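PDB 5D79: berberine bridge enzyme-like protein from Arabidopsis thaliana, which binds FAD, covalently attached in the natural protein, as a secreted plant oxidoreductase and takes part in adaptation to salt stress. Local coordinates for residues T149-G154 against V177-Q182; A171-T176 against Y188-R193. All coordinates share one frame; numbering follows the deposited sequence.

Interaction 1: residues T149-G154 against V177-Q182; sequences TGATAG and VGVGGQ. With FAD (flavin-adenine dinucleotide), chain E.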
ATOM      1  N   THR A 149       4.734   0.552 -14.359  1.00 23.00           N
ATOM      2  CA  THR A 149       4.808   0.692 -12.904  1.00 24.82           C
ATOM      3  C   THR A 149       4.973   2.123 -12.369  1.00 29.68           C
ATOM      4  O   THR A 149       4.902   2.345 -11.156  1.00 28.91           O
ATOM      5  CB  THR A 149       5.965  -0.157 -12.363  1.00 20.93           C
ATOM      6  OG1 THR A 149       7.122   0.059 -13.179  1.00 18.07           O
ATOM      7  CG2 THR A 149       5.582  -1.637 -12.389  1.00 21.10           C
ATOM      8  N   GLY A 150       5.197   3.088 -13.259  1.00 32.42           N
ATOM      9  CA  GLY A 150       5.301   4.476 -12.851  1.00 29.06           C
ATOM     10  C   GLY A 150       3.936   5.112 -12.679  1.00 25.03           C
ATOM     11  O   GLY A 150       3.823   6.234 -12.182  1.00 24.95           O
ATOM     12  N   ALA A 151       2.900   4.379 -13.084  1.00 20.22           N
ATOM     13  CA  ALA A 151       1.531   4.862 -13.027  1.00 16.80           C
ATOM     14  C   ALA A 151       1.001   4.852 -11.601  1.00 21.36           C
ATOM     15  O   ALA A 151       1.445   4.060 -10.773  1.00 15.26           O
ATOM     16  CB  ALA A 151       0.647   4.028 -13.924  1.00 16.72           C
ATOM     17  N   THR A 152       0.059   5.745 -11.304  1.00 19.67           N
ATOM     18  CA  THR A 152      -0.584   5.701 -10.008  1.00 15.52           C
ATOM     19  C   THR A 152      -1.876   4.938 -10.138  1.00 14.10           C
ATOM     20  O   THR A 152      -2.397   4.787 -11.237  1.00 17.31           O
ATOM     21  CB  THR A 152      -0.900   7.089  -9.442  1.00 19.18           C
ATOM     22  OG1 THR A 152      -1.929   7.700 -10.232  1.00 19.57           O
ATOM     23  CG2 THR A 152       0.349   7.973  -9.394  1.00 16.96           C
ATOM     24  N   ALA A 153      -2.382   4.464  -9.006  1.00 16.41           N
ATOM     25  CA  ALA A 153      -3.697   3.856  -8.928  1.00 15.24           C
ATOM     26  C   ALA A 153      -4.791   4.801  -9.469  1.00 16.14           C
ATOM     27  O   ALA A 153      -5.700   4.367 -10.177  1.00 16.18           O
ATOM     28  CB  ALA A 153      -3.994   3.454  -7.498  1.00 14.23           C
ATOM     29  N   GLY A 154      -4.687   6.088  -9.149  1.00 14.72           N
ATOM     30  CA  GLY A 154      -5.599   7.077  -9.688  1.00 18.41           C
ATOM     31  C   GLY A 154      -5.604   7.175 -11.208  1.00 19.52           C
ATOM     32  O   GLY A 154      -6.666   7.283 -11.827  1.00 15.46           O
ATOM     33  N   VAL A 177      -1.133   6.809  -4.908  1.00 16.31           N
ATOM     34  CA  VAL A 177      -0.298   5.665  -4.619  1.00 15.37           C
ATOM     35  C   VAL A 177       0.066   4.952  -5.923  1.00 18.85           C
ATOM     36  O   VAL A 177      -0.793   4.699  -6.771  1.00 17.63           O
ATOM     37  CB  VAL A 177      -0.992   4.695  -3.650  1.00 18.13           C
ATOM     38  CG1 VAL A 177      -0.170   3.428  -3.487  1.00 16.79           C
ATOM     39  CG2 VAL A 177      -1.209   5.370  -2.303  1.00 11.97           C
ATOM     40  N   GLY A 178       1.348   4.634  -6.074  1.00 17.54           N
ATOM     41  CA  GLY A 178       1.843   4.032  -7.292  1.00 17.85           C
ATOM     42  C   GLY A 178       1.508   2.566  -7.380  1.00 18.66           C
ATOM     43  O   GLY A 178       1.408   1.885  -6.361  1.00 22.65           O
ATOM     44  N   VAL A 179       1.339   2.067  -8.599  1.00 19.01           N
ATOM     45  CA  VAL A 179       1.052   0.654  -8.776  1.00 19.75           C
ATOM     46  C   VAL A 179       2.326  -0.173  -8.550  1.00 20.61           C
ATOM     47  O   VAL A 179       2.260  -1.352  -8.200  1.00 20.98           O
ATOM     48  CB  VAL A 179       0.451   0.365 -10.175  1.00 13.59           C
ATOM     49  CG1 VAL A 179      -0.882   1.089 -10.342  1.00 13.40           C
ATOM     50  CG2 VAL A 179       1.427   0.768 -11.259  1.00 15.51           C
ATOM     51  N   GLY A 180       3.487   0.449  -8.728  1.00 18.44           N
ATOM     52  CA  GLY A 180       4.743  -0.248  -8.534  1.00 18.51           C
ATOM     53  C   GLY A 180       4.890  -0.813  -7.135  1.00 20.39           C
ATOM     54  O   GLY A 180       5.053  -2.018  -6.956  1.00 19.59           O
ATOM     55  N   GLY A 181       4.849   0.059  -6.138  1.00 19.61           N
ATOM     56  CA  GLY A 181       4.975  -0.372  -4.762  1.00 13.19           C
ATOM     57  C   GLY A 181       3.732  -1.084  -4.264  1.00 15.56           C
ATOM     58  O   GLY A 181       3.835  -2.125  -3.605  1.00 17.16           O
ATOM     59  N   GLN A 182       2.558  -0.543  -4.583  1.00 14.63           N
ATOM     60  CA  GLN A 182       1.323  -1.083  -4.017  1.00 15.47           C
ATOM     61  C   GLN A 182       1.042  -2.515  -4.500  1.00 15.99           C
ATOM     62  O   GLN A 182       0.724  -3.391  -3.698  1.00 15.12           O
ATOM     63  CB  GLN A 182       0.123  -0.172  -4.332  1.00 12.63           C
ATOM     64  CG  GLN A 182      -1.173  -0.690  -3.702  1.00 16.31           C
ATOM     65  CD  GLN A 182      -2.404   0.169  -3.968  1.00 21.95           C
ATOM     66  OE1 GLN A 182      -3.254  -0.194  -4.769  1.00 28.10           O
ATOM     67  NE2 GLN A 182      -2.522   1.286  -3.264  1.00 22.12           N
TER
HETATM   68  PA  FAD E 603       7.079   3.717  -3.437  1.00 19.33           P
HETATM   69  O1A FAD E 603       7.732   4.422  -2.275  1.00 16.53           O
HETATM   70  O2A FAD E 603       7.445   4.322  -4.773  1.00 22.48           O
HETATM   71  O5B FAD E 603       7.428   2.141  -3.377  1.00 21.27           O
HETATM   72  C5B FAD E 603       7.325   1.409  -2.163  1.00 21.66           C
HETATM   73  C4B FAD E 603       8.199   0.147  -2.157  1.00 19.79           C
HETATM   74  O4B FAD E 603       8.000  -0.565  -3.366  1.00 17.36           O
HETATM   75  C3B FAD E 603       9.677   0.496  -2.068  1.00 21.02           C
HETATM   76  O3B FAD E 603      10.381  -0.454  -1.297  1.00 17.24           O
HETATM   77  C2B FAD E 603      10.122   0.462  -3.520  1.00 24.69           C
HETATM   78  O2B FAD E 603      11.496   0.149  -3.660  1.00 24.27           O
HETATM   79  C1B FAD E 603       9.188  -0.575  -4.138  1.00 18.46           C
HETATM   80  N9A FAD E 603       8.881  -0.349  -5.567  1.00 16.91           N
HETATM   81  C8A FAD E 603       8.173   0.679  -6.148  1.00 16.45           C
HETATM   82  N7A FAD E 603       8.126   0.464  -7.488  1.00 16.40           N
HETATM   83  C5A FAD E 603       8.789  -0.682  -7.773  1.00 17.79           C
HETATM   84  C6A FAD E 603       9.053  -1.369  -8.957  1.00 18.31           C
HETATM   85  N6A FAD E 603       8.424  -1.053 -10.083  1.00 17.68           N
HETATM   86  N1A FAD E 603       9.775  -2.546  -8.918  1.00 19.49           N
HETATM   87  C2A FAD E 603      10.225  -3.043  -7.715  1.00 15.59           C
HETATM   88  N3A FAD E 603       9.963  -2.355  -6.546  1.00 17.51           N
HETATM   89  C4A FAD E 603       9.260  -1.199  -6.571  1.00 18.39           C
HETATM   90  N1  FAD E 603      -2.036   0.472   0.800  1.00 18.24           N
HETATM   91  C2  FAD E 603      -3.163  -0.333   0.770  1.00 23.95           C
HETATM   92  O2  FAD E 603      -3.116  -1.459   0.261  1.00 15.93           O
HETATM   93  N3  FAD E 603      -4.355   0.145   1.302  1.00 28.03           N
HETATM   94  C4  FAD E 603      -4.437   1.408   1.864  1.00 25.29           C
HETATM   95  O4  FAD E 603      -5.534   1.840   2.219  1.00 24.15           O
HETATM   96  C4X FAD E 603      -3.304   2.224   1.871  1.00 22.61           C
HETATM   97  N5  FAD E 603      -3.376   3.540   2.300  1.00 19.88           N
HETATM   98  C5X FAD E 603      -2.333   4.409   2.012  1.00 19.29           C
HETATM   99  C6  FAD E 603      -2.465   5.784   2.199  1.00 19.06           C
HETATM  100  C7  FAD E 603      -1.404   6.646   1.911  1.00 20.95           C
HETATM  101  C7M FAD E 603      -1.554   8.122   2.128  1.00 20.66           C
HETATM  102  C8  FAD E 603      -0.213   6.137   1.388  1.00 21.00           C
HETATM  103  C8M FAD E 603       0.951   7.037   1.093  1.00 16.28           C
HETATM  104  C9  FAD E 603      -0.080   4.766   1.204  1.00 23.36           C
HETATM  105  C9A FAD E 603      -1.116   3.896   1.561  1.00 22.54           C
HETATM  106  N10 FAD E 603      -0.976   2.525   1.412  1.00 17.20           N
HETATM  107  C10 FAD E 603      -2.114   1.751   1.305  1.00 16.46           C
HETATM  108  C1' FAD E 603       0.383   1.907   1.289  1.00 11.40           C
HETATM  109  C2' FAD E 603       0.870   1.790  -0.142  1.00 14.78           C
HETATM  110  O2' FAD E 603       0.062   0.860  -0.831  1.00 20.14           O
HETATM  111  C3' FAD E 603       2.325   1.337  -0.097  1.00 15.36           C
HETATM  112  O3' FAD E 603       3.092   2.365   0.492  1.00 19.46           O
HETATM  113  C4' FAD E 603       2.889   1.089  -1.474  1.00 12.97           C
HETATM  114  O4' FAD E 603       3.979   0.208  -1.389  1.00 14.89           O
HETATM  115  C5' FAD E 603       3.425   2.387  -2.037  1.00 13.28           C
HETATM  116  O5' FAD E 603       3.628   2.229  -3.422  1.00 15.51           O
HETATM  117  P   FAD E 603       4.284   3.457  -4.216  1.00 18.14           P
HETATM  118  O1P FAD E 603       4.692   3.016  -5.596  1.00 15.08           O
HETATM  119  O2P FAD E 603       3.337   4.629  -4.276  1.00 13.22           O
HETATM  120  O3P FAD E 603       5.487   3.806  -3.199  1.00 22.20           O
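Thr152 and Gly178 form a single backbone bridge, with Ala153 N bonded to Val177 O at 2.8 Å and Val179 N to Ala151 O at 3.0 Å. Both bonds are nearly straight, 176° and 171° at the hydrogen. A weaker bond runs from Gly180 N to Thr149 O. The bridge lies at the glycine-rich turn of the FAD-binding PCMH-type domain, where the start of helix 179-184 meets the FAD diphosphate. Gly178 N bonds O2P at 2.7 Å and Gly181 N bonds O1P at 3.0 Å, so two backbone N-H groups grip one phosphate. Side chains at Gly178 and Gly181 would run into the cofactor, at O1P and O5' respectively. One at Gly180 would meet both adenine N7A and Thr149 O.

Val179 packs its two methyls against the 149-154 backbone. Chi1 of -62° puts CG1 anti to the carbonyl carbon and leaves CG2 between the backbone N and the carbonyl carbon, 3.8 Å from Thr149 CA and near Ala151 CB. CG1 turns to Ala153 N instead. Thr149 sets CB beside the adenine amino group N6A, while its hydroxyl is bonded to Ile239 O. Val177 points away from 149-154 and packs on the flavin and on His111, the residue of covalent attachment, although no such bond is present here. Its CG2 lies 3.7 Å from FAD C9.

Interaction 2: residues A171-T176 against Y188-R193; sequences AGIHPT and YGTLLR. With FAD (flavin-adenine dinucleotide), chain E.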
ATOM      1  N   ALA A 171      -7.826  -2.182  -6.306  1.00 17.65           N
ATOM      2  CA  ALA A 171      -6.617  -1.657  -5.668  1.00 16.10           C
ATOM      3  C   ALA A 171      -7.023  -0.698  -4.554  1.00 16.15           C
ATOM      4  O   ALA A 171      -8.200  -0.655  -4.185  1.00 12.47           O
ATOM      5  CB  ALA A 171      -5.719  -0.967  -6.682  1.00 16.23           C
ATOM      6  N   GLY A 172      -6.071   0.073  -4.030  1.00 14.64           N
ATOM      7  CA  GLY A 172      -6.336   0.937  -2.889  1.00 13.60           C
ATOM      8  C   GLY A 172      -7.229   2.134  -3.163  1.00 15.08           C
ATOM      9  O   GLY A 172      -7.562   2.440  -4.318  1.00 17.20           O
ATOM     10  N   ILE A 173      -7.629   2.838  -2.107  1.00 14.12           N
ATOM     11  CA  ILE A 173      -8.518   3.988  -2.315  1.00 18.62           C
ATOM     12  C   ILE A 173      -7.778   5.301  -2.602  1.00 16.12           C
ATOM     13  O   ILE A 173      -8.388   6.242  -3.085  1.00 18.67           O
ATOM     14  CB  ILE A 173      -9.473   4.241  -1.099  1.00 24.89           C
ATOM     15  CG1 ILE A 173      -8.715   4.864   0.077  1.00 25.07           C
ATOM     16  CG2 ILE A 173     -10.237   2.966  -0.711  1.00 22.99           C
ATOM     17  CD1 ILE A 173      -9.585   5.235   1.252  1.00 26.93           C
ATOM     18  N   HIS A 174      -6.481   5.365  -2.311  1.00 14.62           N
ATOM     19  CA  HIS A 174      -5.747   6.628  -2.410  1.00 18.81           C
ATOM     20  C   HIS A 174      -5.088   6.808  -3.800  1.00 18.57           C
ATOM     21  O   HIS A 174      -4.194   6.055  -4.187  1.00 18.38           O
ATOM     22  CB  HIS A 174      -4.711   6.717  -1.279  1.00 20.96           C
ATOM     23  CG  HIS A 174      -5.311   6.748   0.099  1.00 26.96           C
ATOM     24  ND1 HIS A 174      -5.652   5.605   0.793  1.00 27.53           N
ATOM     25  CD2 HIS A 174      -5.630   7.785   0.909  1.00 32.30           C
ATOM     26  CE1 HIS A 174      -6.151   5.935   1.971  1.00 24.18           C
ATOM     27  NE2 HIS A 174      -6.152   7.252   2.066  1.00 31.00           N
ATOM     28  N   PRO A 175      -5.546   7.816  -4.560  1.00 15.07           N
ATOM     29  CA  PRO A 175      -5.202   7.917  -5.984  1.00 15.33           C
ATOM     30  C   PRO A 175      -3.721   8.154  -6.278  1.00 17.39           C
ATOM     31  O   PRO A 175      -3.298   7.777  -7.367  1.00 20.79           O
ATOM     32  CB  PRO A 175      -6.033   9.115  -6.468  1.00 17.03           C
ATOM     33  CG  PRO A 175      -7.076   9.317  -5.444  1.00 22.73           C
ATOM     34  CD  PRO A 175      -6.480   8.872  -4.140  1.00 18.42           C
ATOM     35  N   THR A 176      -2.954   8.758  -5.370  1.00 18.66           N
ATOM     36  CA  THR A 176      -1.554   9.087  -5.694  1.00 21.84           C
ATOM     37  C   THR A 176      -0.591   7.919  -5.386  1.00 20.86           C
ATOM     38  O   THR A 176       0.623   8.018  -5.585  1.00 20.62           O
ATOM     39  CB  THR A 176      -1.050  10.384  -4.949  1.00 18.43           C
ATOM     40  OG1 THR A 176      -1.154  10.221  -3.527  1.00 21.04           O
ATOM     41  CG2 THR A 176      -1.826  11.629  -5.380  1.00 15.47           C
ATOM     42  N   TYR A 188      -4.935  -3.632  -0.962  1.00 17.13           N
ATOM     43  CA  TYR A 188      -6.367  -3.779  -0.710  1.00 19.01           C
ATOM     44  C   TYR A 188      -7.088  -2.431  -0.826  1.00 23.24           C
ATOM     45  O   TYR A 188      -6.481  -1.360  -0.690  1.00 24.12           O
ATOM     46  CB  TYR A 188      -6.630  -4.411   0.668  1.00 17.05           C
ATOM     47  CG  TYR A 188      -6.294  -3.550   1.879  1.00 15.32           C
ATOM     48  CD1 TYR A 188      -7.126  -2.507   2.278  1.00 16.95           C
ATOM     49  CD2 TYR A 188      -5.166  -3.806   2.643  1.00 16.95           C
ATOM     50  CE1 TYR A 188      -6.827  -1.723   3.382  1.00 18.40           C
ATOM     51  CE2 TYR A 188      -4.857  -3.027   3.754  1.00 21.15           C
ATOM     52  CZ  TYR A 188      -5.693  -1.986   4.121  1.00 20.88           C
ATOM     53  OH  TYR A 188      -5.390  -1.222   5.233  1.00 18.34           O
ATOM     54  N   GLY A 189      -8.389  -2.506  -1.075  1.00 21.78           N
ATOM     55  CA  GLY A 189      -9.256  -1.347  -1.201  1.00 17.93           C
ATOM     56  C   GLY A 189     -10.680  -1.866  -1.101  1.00 15.70           C
ATOM     57  O   GLY A 189     -10.896  -2.994  -0.637  1.00 14.52           O
ATOM     58  N   THR A 190     -11.650  -1.089  -1.569  1.00 12.21           N
ATOM     59  CA  THR A 190     -13.053  -1.411  -1.329  1.00 12.52           C
ATOM     60  C   THR A 190     -13.632  -2.638  -2.062  1.00 17.17           C
ATOM     61  O   THR A 190     -14.814  -2.944  -1.894  1.00 17.24           O
ATOM     62  CB  THR A 190     -13.938  -0.213  -1.680  1.00 15.12           C
ATOM     63  OG1 THR A 190     -13.788   0.089  -3.067  1.00 14.93           O
ATOM     64  CG2 THR A 190     -13.519   0.993  -0.869  1.00 15.04           C
ATOM     65  N   LEU A 191     -12.825  -3.338  -2.857  1.00 15.63           N
ATOM     66  CA  LEU A 191     -13.309  -4.521  -3.569  1.00 12.55           C
ATOM     67  C   LEU A 191     -12.642  -5.807  -3.092  1.00 15.14           C
ATOM     68  O   LEU A 191     -12.787  -6.848  -3.720  1.00 16.11           O
ATOM     69  CB  LEU A 191     -13.083  -4.373  -5.076  1.00 10.64           C
ATOM     70  CG  LEU A 191     -13.961  -3.418  -5.895  1.00 15.81           C
ATOM     71  CD1 LEU A 191     -13.359  -3.168  -7.286  1.00 13.11           C
ATOM     72  CD2 LEU A 191     -15.375  -3.959  -6.014  1.00 17.11           C
ATOM     73  N   LEU A 192     -11.913  -5.742  -1.982  1.00 16.73           N
ATOM     74  CA  LEU A 192     -11.092  -6.876  -1.563  1.00 12.06           C
ATOM     75  C   LEU A 192     -11.925  -8.086  -1.180  1.00 12.93           C
ATOM     76  O   LEU A 192     -11.467  -9.215  -1.307  1.00 16.28           O
ATOM     77  CB  LEU A 192     -10.184  -6.498  -0.390  1.00 11.99           C
ATOM     78  CG  LEU A 192     -10.655  -6.676   1.061  1.00 13.15           C
ATOM     79  CD1 LEU A 192      -9.450  -6.603   1.991  1.00 14.32           C
ATOM     80  CD2 LEU A 192     -11.668  -5.617   1.432  1.00 11.52           C
ATOM     81  N   ARG A 193     -13.146  -7.861  -0.715  1.00 14.22           N
ATOM     82  CA  ARG A 193     -13.970  -8.977  -0.267  1.00 16.21           C
ATOM     83  C   ARG A 193     -14.590  -9.686  -1.464  1.00 11.95           C
ATOM     84  O   ARG A 193     -15.009 -10.826  -1.381  1.00 13.76           O
ATOM     85  CB  ARG A 193     -15.052  -8.498   0.710  1.00 19.23           C
ATOM     86  CG  ARG A 193     -14.510  -7.883   2.019  1.00 14.85           C
ATOM     87  CD  ARG A 193     -15.609  -7.799   3.082  1.00 14.25           C
ATOM     88  NE  ARG A 193     -16.045  -9.116   3.558  1.00 11.90           N
ATOM     89  CZ  ARG A 193     -17.181  -9.718   3.204  1.00 12.70           C
ATOM     90  NH1 ARG A 193     -18.020  -9.135   2.360  1.00 11.75           N
ATOM     91  NH2 ARG A 193     -17.482 -10.912   3.697  1.00 14.56           N
TER
HETATM   92  PA  FAD E 603       7.079   3.717  -3.437  1.00 19.33           P
HETATM   93  O1A FAD E 603       7.732   4.422  -2.275  1.00 16.53           O
HETATM   94  O2A FAD E 603       7.445   4.322  -4.773  1.00 22.48           O
HETATM   95  O5B FAD E 603       7.428   2.141  -3.377  1.00 21.27           O
HETATM   96  C5B FAD E 603       7.325   1.409  -2.163  1.00 21.66           C
HETATM   97  C4B FAD E 603       8.199   0.147  -2.157  1.00 19.79           C
HETATM   98  O4B FAD E 603       8.000  -0.565  -3.366  1.00 17.36           O
HETATM   99  C3B FAD E 603       9.677   0.496  -2.068  1.00 21.02           C
HETATM  100  O3B FAD E 603      10.381  -0.454  -1.297  1.00 17.24           O
HETATM  101  C2B FAD E 603      10.122   0.462  -3.520  1.00 24.69           C
HETATM  102  O2B FAD E 603      11.496   0.149  -3.660  1.00 24.27           O
HETATM  103  C1B FAD E 603       9.188  -0.575  -4.138  1.00 18.46           C
HETATM  104  N9A FAD E 603       8.881  -0.349  -5.567  1.00 16.91           N
HETATM  105  C8A FAD E 603       8.173   0.679  -6.148  1.00 16.45           C
HETATM  106  N7A FAD E 603       8.126   0.464  -7.488  1.00 16.40           N
HETATM  107  C5A FAD E 603       8.789  -0.682  -7.773  1.00 17.79           C
HETATM  108  C6A FAD E 603       9.053  -1.369  -8.957  1.00 18.31           C
HETATM  109  N6A FAD E 603       8.424  -1.053 -10.083  1.00 17.68           N
HETATM  110  N1A FAD E 603       9.775  -2.546  -8.918  1.00 19.49           N
HETATM  111  C2A FAD E 603      10.225  -3.043  -7.715  1.00 15.59           C
HETATM  112  N3A FAD E 603       9.963  -2.355  -6.546  1.00 17.51           N
HETATM  113  C4A FAD E 603       9.260  -1.199  -6.571  1.00 18.39           C
HETATM  114  N1  FAD E 603      -2.036   0.472   0.800  1.00 18.24           N
HETATM  115  C2  FAD E 603      -3.163  -0.333   0.770  1.00 23.95           C
HETATM  116  O2  FAD E 603      -3.116  -1.459   0.261  1.00 15.93           O
HETATM  117  N3  FAD E 603      -4.355   0.145   1.302  1.00 28.03           N
HETATM  118  C4  FAD E 603      -4.437   1.408   1.864  1.00 25.29           C
HETATM  119  O4  FAD E 603      -5.534   1.840   2.219  1.00 24.15           O
HETATM  120  C4X FAD E 603      -3.304   2.224   1.871  1.00 22.61           C
HETATM  121  N5  FAD E 603      -3.376   3.540   2.300  1.00 19.88           N
HETATM  122  C5X FAD E 603      -2.333   4.409   2.012  1.00 19.29           C
HETATM  123  C6  FAD E 603      -2.465   5.784   2.199  1.00 19.06           C
HETATM  124  C7  FAD E 603      -1.404   6.646   1.911  1.00 20.95           C
HETATM  125  C7M FAD E 603      -1.554   8.122   2.128  1.00 20.66           C
HETATM  126  C8  FAD E 603      -0.213   6.137   1.388  1.00 21.00           C
HETATM  127  C8M FAD E 603       0.951   7.037   1.093  1.00 16.28           C
HETATM  128  C9  FAD E 603      -0.080   4.766   1.204  1.00 23.36           C
HETATM  129  C9A FAD E 603      -1.116   3.896   1.561  1.00 22.54           C
HETATM  130  N10 FAD E 603      -0.976   2.525   1.412  1.00 17.20           N
HETATM  131  C10 FAD E 603      -2.114   1.751   1.305  1.00 16.46           C
HETATM  132  C1' FAD E 603       0.383   1.907   1.289  1.00 11.40           C
HETATM  133  C2' FAD E 603       0.870   1.790  -0.142  1.00 14.78           C
HETATM  134  O2' FAD E 603       0.062   0.860  -0.831  1.00 20.14           O
HETATM  135  C3' FAD E 603       2.325   1.337  -0.097  1.00 15.36           C
HETATM  136  O3' FAD E 603       3.092   2.365   0.492  1.00 19.46           O
HETATM  137  C4' FAD E 603       2.889   1.089  -1.474  1.00 12.97           C
HETATM  138  O4' FAD E 603       3.979   0.208  -1.389  1.00 14.89           O
HETATM  139  C5' FAD E 603       3.425   2.387  -2.037  1.00 13.28           C
HETATM  140  O5' FAD E 603       3.628   2.229  -3.422  1.00 15.51           O
HETATM  141  P   FAD E 603       4.284   3.457  -4.216  1.00 18.14           P
HETATM  142  O1P FAD E 603       4.692   3.016  -5.596  1.00 15.08           O
HETATM  143  O2P FAD E 603       3.337   4.629  -4.276  1.00 13.22           O
HETATM  144  O3P FAD E 603       5.487   3.806  -3.199  1.00 22.20           O
HETATM  145  O   HOH W   1     -10.220  -2.883  -4.090  1.00 12.50           O
HETATM  146  O   HOH W   2     -10.396   0.776  -3.353  1.00 13.92           O
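Ala171 and Gly189 meet through their backbones: Gly189 CA gives a C-H...O contact to Ala171 O at 3.2 Å. A side chain on Gly189 would collide with that oxygen. Two waters use the same acceptor. Water 2 donates to Ala171 O and accepts from Thr190 N, and water 1 does the same with Leu191 N. The buried carbonyl is thereby joined to the next two amides of the 188-193 segment. A reciprocal C-H...O contact runs from Gly172 CA to Tyr188 O.

Ile173 adds the apolar part. Its CG2 touches Thr190 CG2 at 3.8 Å, and the two side chains cross at about a right angle. Thr190 lies in a type I beta turn from Gly189 to Leu192, which leads away from the flavin in the FAD-binding PCMH-type domain.

Tyr188 N bonds FAD O2 at 3.1 Å, and FAD N3 returns a weak bond to Tyr188 O. With CG between the backbone N and carbonyl carbon (chi1 69°), the Tyr188 ring turns one face to the same end of the flavin, with N3 over its centre. His174 meets another edge of the flavin: C6 stands 3.5 Å above the imidazole plane, over its centre. An alanine here would remove the imidazole and would probably leave the C6-N5 edge without this packing surface. His174 ND1 lies 3.4 Å from FAD N5.

How the interactions relate
From the N terminus the segments come in the order 149-154, 171-176, 177-182 and 188-193. Interaction 1 closes the loop that holds strand 167-168. It ties the end of strand 144-148 and the start of helix 153-163 to the start of helix 179-184. Interaction 2 closes the shorter loop that holds helix 179-184. It ties the loop after strand 167-168 to the turn before helix 192-195. The two loops cross, because 171-176 lies within the first and 177-182 within the second. Two probable hydrogen bonds join the contacts: Gly154 N to Pro175 O at 2.8 Å, and Gly172 N to Gln182 OE1 at 2.9 Å. Both contacts touch FAD.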